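Local coordinates for protein PA0821 (Pseudomonas aeruginosa, PDB 7DRG) that probably acts as the immunity protein (antitoxin) that protects against a putative VRR-NUC-domain effector of the type VI secretion system, at residues 62-67 with 163-168; 147-152 with 183-188; 67-72 with 123-128. One frame throughout, in Å; residues are numbered along the deposited sequence.

How the interactions relate
The three contacts illustrate how chemistry follows place in a fold. Interaction 1 pairs helices 52-69 and 161-173 and runs from a buried aliphatic and aromatic side to partly exposed acids. Interaction 2 is buried throughout and rests on one hydrogen bond between strands 144-151 and 182-186. Interaction 3, partly buried and without a hydrogen bond across its segments, packs the end of helix 52-69 on a tryptophan through ring stacking and CH-pi contacts. Interactions 1 and 3 share that helix, while 2 and 3 meet through neighbouring strands: Ser149 OG lies 2.8 Å from Ala124 O. Phe65 of interaction 1 touches both others, its ring lying against the backbone of Ser149 and Leu126.

Interaction 1 of 3, residues 62-67 with 163-168; sequences FDEFER and LQLFID
The Phe65 ring presents an edge to Leu165, whose CD1 methyl sits near the ring plane, 4.2 Å from Phe65 CD1. Other parts of the fold complete the surroundings of this ring: Phe127 meets it with planes inclined at about 35°, and Phe148 also touches it. With CG anti to the backbone N (chi1 174°), Phe65 stretches toward the sheet beneath the helices instead of straight across to its partner. Leu165 reaches across with both of its branches. While CD1 goes to the phenylalanine, CD2 packs 3.8 Å from Glu64 CB.

A pair of carboxylates meets farther along the helices, which run antiparallel with axes 10.6 Å apart. Here the side chains of Glu64 and Asp168 cross at about a right angle, with carboxylate planes turned 40° from each other. Glu64 OE2 comes within 2.6 Å of Asp168 OD2, and Glu64 OE1 lies 3.3 Å from Asp168 CB. Asp168 OD1 also accepts a 3.0 Å hydrogen bond from Gln164 NE2, one helical turn earlier.

Two acids this close would be costly if both were fully charged. One of them probably carries a proton, and the salt bridges from Glu64 OE1 to Arg172 and from Asp168 OD1 to Arg171 would offset the remaining negative charge.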
loop_
_atom_site.group_PDB
_atom_site.type_symbol
_atom_site.label_atom_id
_atom_site.label_comp_id
_atom_site.label_asym_id
_atom_site.label_seq_id
_atom_site.Cartn_x
_atom_site.Cartn_y
_atom_site.Cartn_z
ATOM N N PHE B 62 22.961 22.259 -16.396
ATOM C CA PHE B 62 23.629 21.893 -15.156
ATOM C C PHE B 62 24.154 23.118 -14.419
ATOM O O PHE B 62 24.095 23.167 -13.185
ATOM C CB PHE B 62 24.757 20.894 -15.419
ATOM C CG PHE B 62 25.384 20.368 -14.158
ATOM C CD1 PHE B 62 24.626 19.635 -13.259
ATOM C CD2 PHE B 62 26.714 20.614 -13.861
ATOM C CE1 PHE B 62 25.175 19.153 -12.085
ATOM C CE2 PHE B 62 27.272 20.123 -12.682
ATOM C CZ PHE B 62 26.498 19.391 -11.801
ATOM N N ASP B 63 24.674 24.119 -15.145
ATOM C CA ASP B 63 25.116 25.346 -14.482
ATOM C C ASP B 63 23.979 25.973 -13.681
ATOM O O ASP B 63 24.166 26.394 -12.535
ATOM C CB ASP B 63 25.634 26.354 -15.508
ATOM C CG ASP B 63 26.997 25.996 -16.076
ATOM O OD1 ASP B 63 27.720 25.171 -15.474
ATOM O OD2 ASP B 63 27.349 26.580 -17.127
ATOM N N GLU B 64 22.793 26.052 -14.291
ATOM C CA GLU B 64 21.609 26.593 -13.625
ATOM C C GLU B 64 21.244 25.781 -12.389
ATOM O O GLU B 64 20.915 26.336 -11.333
ATOM C CB GLU B 64 20.438 26.591 -14.595
ATOM C CG GLU B 64 20.199 27.849 -15.339
ATOM C CD GLU B 64 18.803 27.865 -15.916
ATOM O OE1 GLU B 64 18.598 27.242 -16.977
ATOM O OE2 GLU B 64 17.910 28.478 -15.290
ATOM N N PHE B 65 21.260 24.456 -12.522
ATOM C CA PHE B 65 20.906 23.581 -11.412
ATOM C C PHE B 65 21.950 23.652 -10.307
ATOM O O PHE B 65 21.612 23.707 -9.119
ATOM C CB PHE B 65 20.755 22.154 -11.936
ATOM C CG PHE B 65 20.524 21.128 -10.871
ATOM C CD1 PHE B 65 19.260 20.941 -10.338
ATOM C CD2 PHE B 65 21.571 20.336 -10.417
ATOM C CE1 PHE B 65 19.044 19.978 -9.362
ATOM C CE2 PHE B 65 21.354 19.366 -9.441
ATOM C CZ PHE B 65 20.089 19.203 -8.916
ATOM N N GLU B 66 23.226 23.672 -10.690
ATOM C CA GLU B 66 24.303 23.625 -9.711
ATOM C C GLU B 66 24.352 24.890 -8.867
ATOM O O GLU B 66 24.812 24.843 -7.720
ATOM C CB GLU B 66 25.637 23.387 -10.424
ATOM C CG GLU B 66 26.772 22.962 -9.526
ATOM C CD GLU B 66 28.031 22.616 -10.302
ATOM O OE1 GLU B 66 28.393 23.385 -11.222
ATOM O OE2 GLU B 66 28.659 21.576 -9.993
ATOM N N ARG B 67 23.888 26.028 -9.404
ATOM C CA ARG B 67 23.821 27.233 -8.582
ATOM C C ARG B 67 22.969 27.001 -7.342
ATOM O O ARG B 67 23.276 27.530 -6.266
ATOM C CB ARG B 67 23.272 28.412 -9.388
ATOM C CG ARG B 67 23.323 29.728 -8.623
ATOM C CD ARG B 67 22.733 30.890 -9.416
ATOM N NE ARG B 67 21.323 30.673 -9.729
ATOM C CZ ARG B 67 20.323 30.913 -8.888
ATOM N NH1 ARG B 67 20.571 31.386 -7.672
ATOM N NH2 ARG B 67 19.073 30.678 -9.264
ATOM N N LEU B 163 10.313 25.352 -10.948
ATOM C CA LEU B 163 9.504 25.681 -12.110
ATOM C C LEU B 163 10.322 26.436 -13.158
ATOM O O LEU B 163 10.260 26.114 -14.350
ATOM C CB LEU B 163 8.297 26.501 -11.649
ATOM C CG LEU B 163 7.393 27.113 -12.708
ATOM C CD1 LEU B 163 6.810 26.034 -13.590
ATOM C CD2 LEU B 163 6.291 27.919 -12.013
ATOM N N GLN B 164 11.115 27.422 -12.726
ATOM C CA GLN B 164 11.968 28.154 -13.655
ATOM C C GLN B 164 12.967 27.230 -14.345
ATOM O O GLN B 164 13.217 27.361 -15.549
ATOM C CB GLN B 164 12.702 29.275 -12.917
ATOM C CG GLN B 164 13.465 30.208 -13.839
ATOM C CD GLN B 164 12.540 31.102 -14.646
ATOM O OE1 GLN B 164 11.829 31.943 -14.087
ATOM N NE2 GLN B 164 12.529 30.913 -15.961
ATOM N N LEU B 165 13.548 26.288 -13.600
ATOM C CA LEU B 165 14.470 25.331 -14.212
ATOM C C LEU B 165 13.765 24.499 -15.273
ATOM O O LEU B 165 14.295 24.293 -16.370
ATOM C CB LEU B 165 15.084 24.412 -13.150
ATOM C CG LEU B 165 16.001 25.009 -12.089
ATOM C CD1 LEU B 165 16.445 23.906 -11.130
ATOM C CD2 LEU B 165 17.205 25.702 -12.723
ATOM N N PHE B 166 12.569 23.989 -14.952
ATOM C CA PHE B 166 11.871 23.114 -15.890
ATOM C C PHE B 166 11.579 23.837 -17.201
ATOM O O PHE B 166 11.787 23.279 -18.287
ATOM C CB PHE B 166 10.583 22.577 -15.251
ATOM C CG PHE B 166 9.974 21.429 -15.998
ATOM C CD1 PHE B 166 10.433 20.139 -15.793
ATOM C CD2 PHE B 166 8.942 21.634 -16.901
ATOM C CE1 PHE B 166 9.876 19.079 -16.487
ATOM C CE2 PHE B 166 8.384 20.579 -17.591
ATOM C CZ PHE B 166 8.851 19.295 -17.378
ATOM N N ILE B 167 11.124 25.087 -17.120
ATOM C CA ILE B 167 10.864 25.859 -18.330
ATOM C C ILE B 167 12.166 26.180 -19.057
ATOM O O ILE B 167 12.251 26.058 -20.283
ATOM C CB ILE B 167 10.080 27.137 -17.986
ATOM C CG1 ILE B 167 8.800 26.805 -17.212
ATOM C CG2 ILE B 167 9.781 27.922 -19.255
ATOM C CD1 ILE B 167 7.934 25.763 -17.865
ATOM N N ASP B 168 13.192 26.615 -18.320
ATOM C CA ASP B 168 14.473 26.935 -18.945
ATOM C C ASP B 168 15.054 25.724 -19.657
ATOM O O ASP B 168 15.590 25.845 -20.766
ATOM C CB ASP B 168 15.467 27.452 -17.905
ATOM C CG ASP B 168 15.187 28.895 -17.487
ATOM O OD1 ASP B 168 14.258 29.508 -18.038
ATOM O OD2 ASP B 168 15.891 29.411 -16.590
#

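Interaction 2 of 3, residues 147-152 with 183-188; sequences EFSVPL and AYNLSP
The first torsions of Ser149 and Asn185 bring their polar ends together. In Ser149, OG stands between the backbone N and the carbonyl carbon (chi1 72°), which brings the hydroxyl round to face the other strand. In Asn185, CG is anti to the carbonyl carbon (chi1 -76°), and the amide at the end of the side chain swings nearer to the serine than the direction of its CB alone would take it. The two alpha carbons remain 8.6 Å apart, and the side chains span that distance.

Asn185 ND2 donates to Ser149 OG at 3.0 Å, with an N-H...O angle of 149°: a bond of ordinary length, somewhat bent. The acceptor lies close to the amide plane, so the bend is largely within that plane. Ser149 CB, at 4.0 Å from Asn185 ND2, adds little, and the contact is essentially this single bond.

The same groups have further partners. Ser149 OG also bonds the carbonyl of Ala124, where the hydroxyl must be the donor, while Asn185 ND2 bonds the carbonyl of Gly123 and Asn185 OD1 accepts from Arg41. Buried polar atoms are thus paid for, and both ends of the amide are held, which fixes its flip.

Strands 144-151 and 182-186 each pair antiparallel with strand 34-46, whose Cys39 touches both side chains. Strand 126-131 borders strand 144-151, with Leu126 packing on both residues. The bond thus links two strands that both pair with 34-46, while the bonds to the Gly123 and Ala124 carbonyls tie the pair to the loop leading into 126-131.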
loop_
_atom_site.group_PDB
_atom_site.type_symbol
_atom_site.label_atom_id
_atom_site.label_comp_id
_atom_site.label_asym_id
_atom_site.label_seq_id
_atom_site.Cartn_x
_atom_site.Cartn_y
_atom_site.Cartn_z
ATOM N N GLU B 147 16.714 13.967 -16.144
ATOM C CA GLU B 147 15.888 13.998 -14.942
ATOM C C GLU B 147 16.600 14.813 -13.880
ATOM O O GLU B 147 17.819 14.714 -13.726
ATOM C CB GLU B 147 15.614 12.599 -14.381
ATOM C CG GLU B 147 14.745 11.721 -15.228
ATOM C CD GLU B 147 14.114 10.613 -14.406
ATOM O OE1 GLU B 147 12.884 10.640 -14.239
ATOM O OE2 GLU B 147 14.853 9.729 -13.906
ATOM N N PHE B 148 15.842 15.610 -13.138
ATOM C CA PHE B 148 16.457 16.419 -12.103
ATOM C C PHE B 148 15.436 16.658 -11.008
ATOM O O PHE B 148 14.228 16.571 -11.233
ATOM C CB PHE B 148 16.994 17.744 -12.668
ATOM C CG PHE B 148 15.922 18.705 -13.067
ATOM C CD1 PHE B 148 15.203 18.514 -14.230
ATOM C CD2 PHE B 148 15.618 19.792 -12.262
ATOM C CE1 PHE B 148 14.197 19.409 -14.595
ATOM C CE2 PHE B 148 14.615 20.689 -12.616
ATOM C CZ PHE B 148 13.905 20.489 -13.789
ATOM N N SER B 149 15.925 16.933 -9.804
ATOM C CA SER B 149 14.989 17.065 -8.702
ATOM C C SER B 149 15.545 17.978 -7.625
ATOM O O SER B 149 16.757 18.154 -7.489
ATOM C CB SER B 149 14.656 15.697 -8.091
ATOM O OG SER B 149 15.763 15.192 -7.358
ATOM N N VAL B 150 14.623 18.531 -6.842
ATOM C CA VAL B 150 14.949 19.294 -5.639
ATOM C C VAL B 150 14.116 18.752 -4.483
ATOM O O VAL B 150 13.085 18.094 -4.694
ATOM C CB VAL B 150 14.682 20.805 -5.833
ATOM C CG1 VAL B 150 15.456 21.362 -7.038
ATOM C CG2 VAL B 150 13.170 21.071 -5.961
ATOM N N PRO B 151 14.524 19.037 -3.244
ATOM C CA PRO B 151 13.739 18.596 -2.085
ATOM C C PRO B 151 12.412 19.327 -1.987
ATOM O O PRO B 151 12.253 20.452 -2.464
ATOM C CB PRO B 151 14.635 18.944 -0.888
ATOM C CG PRO B 151 15.999 19.148 -1.458
ATOM C CD PRO B 151 15.813 19.630 -2.849
ATOM N N LEU B 152 11.452 18.668 -1.339
ATOM C CA LEU B 152 10.150 19.292 -1.121
ATOM C C LEU B 152 10.267 20.537 -0.251
ATOM O O LEU B 152 9.562 21.527 -0.477
ATOM C CB LEU B 152 9.186 18.288 -0.488
ATOM C CG LEU B 152 8.867 17.035 -1.306
ATOM C CD1 LEU B 152 7.765 16.235 -0.619
ATOM C CD2 LEU B 152 8.445 17.375 -2.716
ATOM N N ALA B 183 7.857 12.501 -6.939
ATOM C CA ALA B 183 8.422 11.207 -7.301
ATOM C C ALA B 183 9.365 10.771 -6.195
ATOM O O ALA B 183 9.839 11.584 -5.398
ATOM C CB ALA B 183 9.173 11.249 -8.637
ATOM N N TYR B 184 9.631 9.470 -6.154
ATOM C CA TYR B 184 10.670 8.930 -5.291
ATOM C C TYR B 184 11.943 8.736 -6.095
ATOM O O TYR B 184 11.941 8.009 -7.094
ATOM C CB TYR B 184 10.260 7.597 -4.665
ATOM C CG TYR B 184 9.311 7.771 -3.521
ATOM C CD1 TYR B 184 9.773 8.121 -2.258
ATOM C CD2 TYR B 184 7.944 7.641 -3.709
ATOM C CE1 TYR B 184 8.895 8.310 -1.211
ATOM C CE2 TYR B 184 7.059 7.817 -2.662
ATOM C CZ TYR B 184 7.541 8.160 -1.422
ATOM O OH TYR B 184 6.666 8.352 -0.378
ATOM N N ASN B 185 13.026 9.374 -5.660
ATOM C CA ASN B 185 14.344 8.942 -6.108
ATOM C C ASN B 185 14.692 7.671 -5.353
ATOM O O ASN B 185 14.503 7.604 -4.138
ATOM C CB ASN B 185 15.404 10.009 -5.846
ATOM C CG ASN B 185 15.335 11.153 -6.826
ATOM O OD1 ASN B 185 14.792 11.010 -7.923
ATOM N ND2 ASN B 185 15.907 12.287 -6.448
ATOM N N LEU B 186 15.180 6.662 -6.064
ATOM C CA LEU B 186 15.586 5.412 -5.437
ATOM C C LEU B 186 17.106 5.353 -5.331
ATOM O O LEU B 186 17.833 6.152 -5.929
ATOM C CB LEU B 186 15.062 4.209 -6.225
ATOM C CG LEU B 186 13.556 4.204 -6.497
ATOM C CD1 LEU B 186 13.162 2.906 -7.200
ATOM C CD2 LEU B 186 12.761 4.385 -5.212
ATOM N N SER B 187 17.577 4.387 -4.548
ATOM C CA SER B 187 19.004 4.183 -4.380
ATOM C C SER B 187 19.679 4.024 -5.743
ATOM O O SER B 187 19.176 3.279 -6.595
ATOM C CB SER B 187 19.256 2.944 -3.520
ATOM O OG SER B 187 20.616 2.554 -3.619
ATOM N N PRO B 188 20.795 4.716 -5.994
ATOM C CA PRO B 188 21.438 4.612 -7.313
ATOM C C PRO B 188 21.943 3.220 -7.633
ATOM O O PRO B 188 22.062 2.872 -8.812
ATOM C CB PRO B 188 22.598 5.614 -7.217
ATOM C CG PRO B 188 22.186 6.572 -6.147
ATOM C CD PRO B 188 21.403 5.761 -5.155
#

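Interaction 3 of 3, residues 67-72 with 123-128; sequences RLAEPH and GAWLFD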
loop_
_atom_site.group_PDB
_atom_site.type_symbol
_atom_site.label_atom_id
_atom_site.label_comp_id
_atom_site.label_asym_id
_atom_site.label_seq_id
_atom_site.Cartn_x
_atom_site.Cartn_y
_atom_site.Cartn_z
ATOM N N ARG B 67 23.888 26.028 -9.404
ATOM C CA ARG B 67 23.821 27.233 -8.582
ATOM C C ARG B 67 22.969 27.001 -7.342
ATOM O O ARG B 67 23.276 27.530 -6.266
ATOM C CB ARG B 67 23.272 28.412 -9.388
ATOM C CG ARG B 67 23.323 29.728 -8.623
ATOM C CD ARG B 67 22.733 30.890 -9.416
ATOM N NE ARG B 67 21.323 30.673 -9.729
ATOM C CZ ARG B 67 20.323 30.913 -8.888
ATOM N NH1 ARG B 67 20.571 31.386 -7.672
ATOM N NH2 ARG B 67 19.073 30.678 -9.264
ATOM N N LEU B 68 21.922 26.184 -7.462
ATOM C CA LEU B 68 21.098 25.842 -6.311
ATOM C C LEU B 68 21.649 24.657 -5.532
ATOM O O LEU B 68 21.583 24.644 -4.298
ATOM C CB LEU B 68 19.671 25.516 -6.756
ATOM C CG LEU B 68 19.005 26.472 -7.741
ATOM C CD1 LEU B 68 17.577 26.004 -8.003
ATOM C CD2 LEU B 68 19.039 27.904 -7.216
ATOM N N ALA B 69 22.190 23.656 -6.233
ATOM C CA ALA B 69 22.448 22.348 -5.642
ATOM C C ALA B 69 23.873 22.165 -5.138
ATOM O O ALA B 69 24.131 21.182 -4.434
ATOM C CB ALA B 69 22.149 21.248 -6.666
ATOM N N GLU B 70 24.790 23.068 -5.488
ATOM C CA GLU B 70 26.200 22.898 -5.145
ATOM C C GLU B 70 26.453 22.583 -3.674
ATOM O O GLU B 70 27.287 21.701 -3.403
ATOM C CB GLU B 70 26.988 24.147 -5.577
ATOM C CG GLU B 70 28.509 24.030 -5.447
ATOM C CD GLU B 70 29.014 24.326 -4.043
ATOM O OE1 GLU B 70 30.110 23.840 -3.686
ATOM O OE2 GLU B 70 28.314 25.041 -3.294
ATOM N N PRO B 71 25.801 23.223 -2.695
ATOM C CA PRO B 71 26.089 22.884 -1.292
ATOM C C PRO B 71 25.676 21.474 -0.906
ATOM O O PRO B 71 26.078 21.007 0.168
ATOM C CB PRO B 71 25.284 23.925 -0.498
ATOM C CG PRO B 71 24.974 25.001 -1.457
ATOM C CD PRO B 71 24.843 24.341 -2.787
ATOM N N HIS B 72 24.900 20.779 -1.743
ATOM C CA HIS B 72 24.253 19.537 -1.350
ATOM C C HIS B 72 24.671 18.313 -2.154
ATOM O O HIS B 72 24.448 17.194 -1.683
ATOM C CB HIS B 72 22.726 19.688 -1.451
ATOM C CG HIS B 72 22.202 20.909 -0.763
ATOM N ND1 HIS B 72 22.143 21.020 0.610
ATOM C CD2 HIS B 72 21.720 22.074 -1.256
ATOM C CE1 HIS B 72 21.648 22.202 0.933
ATOM N NE2 HIS B 72 21.384 22.861 -0.181
ATOM N N GLY B 123 18.884 10.375 -2.712
ATOM C CA GLY B 123 18.982 11.757 -2.300
ATOM C C GLY B 123 17.939 12.594 -3.014
ATOM O O GLY B 123 17.457 12.242 -4.090
ATOM N N ALA B 124 17.602 13.725 -2.391
ATOM C CA ALA B 124 16.529 14.571 -2.899
ATOM C C ALA B 124 16.978 15.531 -3.992
ATOM O O ALA B 124 16.127 16.040 -4.724
ATOM C CB ALA B 124 15.897 15.357 -1.746
ATOM N N TRP B 125 18.279 15.777 -4.129
ATOM C CA TRP B 125 18.828 16.556 -5.231
ATOM C C TRP B 125 19.362 15.589 -6.277
ATOM O O TRP B 125 20.097 14.655 -5.937
ATOM C CB TRP B 125 19.964 17.469 -4.766
ATOM C CG TRP B 125 19.590 18.552 -3.791
ATOM C CD1 TRP B 125 19.626 18.480 -2.434
ATOM C CD2 TRP B 125 19.182 19.891 -4.113
ATOM N NE1 TRP B 125 19.247 19.683 -1.884
ATOM C CE2 TRP B 125 18.969 20.564 -2.894
ATOM C CE3 TRP B 125 18.966 20.577 -5.309
ATOM C CZ2 TRP B 125 18.547 21.893 -2.837
ATOM C CZ3 TRP B 125 18.551 21.900 -5.254
ATOM C CH2 TRP B 125 18.348 22.542 -4.023
ATOM N N LEU B 126 18.996 15.808 -7.535
ATOM C CA LEU B 126 19.363 14.896 -8.612
ATOM C C LEU B 126 19.558 15.679 -9.900
ATOM O O LEU B 126 18.794 16.603 -10.190
ATOM C CB LEU B 126 18.279 13.835 -8.827
ATOM C CG LEU B 126 18.433 12.944 -10.061
ATOM C CD1 LEU B 126 19.455 11.866 -9.777
ATOM C CD2 LEU B 126 17.093 12.349 -10.488
ATOM N N PHE B 127 20.577 15.303 -10.674
ATOM C CA PHE B 127 20.696 15.761 -12.057
ATOM C C PHE B 127 21.260 14.585 -12.837
ATOM O O PHE B 127 22.408 14.200 -12.615
ATOM C CB PHE B 127 21.597 16.994 -12.166
ATOM C CG PHE B 127 21.572 17.661 -13.517
ATOM C CD1 PHE B 127 22.453 17.268 -14.520
ATOM C CD2 PHE B 127 20.694 18.705 -13.779
ATOM C CE1 PHE B 127 22.454 17.896 -15.758
ATOM C CE2 PHE B 127 20.704 19.344 -15.028
ATOM C CZ PHE B 127 21.564 18.933 -16.008
ATOM N N ASP B 128 20.457 14.014 -13.731
ATOM C CA ASP B 128 20.772 12.732 -14.356
ATOM C C ASP B 128 20.618 12.861 -15.865
ATOM O O ASP B 128 19.507 13.086 -16.353
ATOM C CB ASP B 128 19.836 11.651 -13.800
ATOM C CG ASP B 128 20.170 10.250 -14.277
ATOM O OD1 ASP B 128 20.995 10.071 -15.193
ATOM O OD2 ASP B 128 19.584 9.306 -13.710
#
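His72 lies over one face of the Trp125 indole. The imidazole and the five-membered ring of the tryptophan are almost parallel, with planes 5° apart, but are displaced so far that they barely overlap; their centroids are 4.5 Å apart. The touching is therefore off-centre: His72 CG sits 3.4 Å from Trp125 NE1, and His72 CD2 is 3.5 Å from Trp125 CZ2. At the root of the imidazole, His72 CB makes a CH-pi contact 3.8 Å from the five-membered-ring centroid.

Ala69 takes the six-membered part of the same face. Its CA is a CH-pi donor 4.2 Å from that centroid, and its methyl CB comes within 3.5 Å of Trp125 CE3. Leu68 CB adds a looser contact, 4.1 Å from Trp125 CZ3.

What sets these groups in place begins with the backbone. A 2.8 Å bond from His72 N to Ala69 O closes a turn at the end of the helix, so that residues three apart come down on a common ring face. Pro71 CB covers the other face of the imidazole, leaving it sandwiched between proline and indole. Trp125 holds CG anti to its carbonyl carbon (chi1 -64°), which sends the indole toward the helix end. The indole's far face is met by Pro151, Tyr154 approaches edge-to-face, and Trp125 N bonds Ser115 OG.

The motif is an offset imidazole-indole stack with CH-pi contacts on the same indole face. Within the TsiV-family immunity fold it joins the end of helix 52-69, and the residues just after it, to the loop residue immediately before strand 126-131.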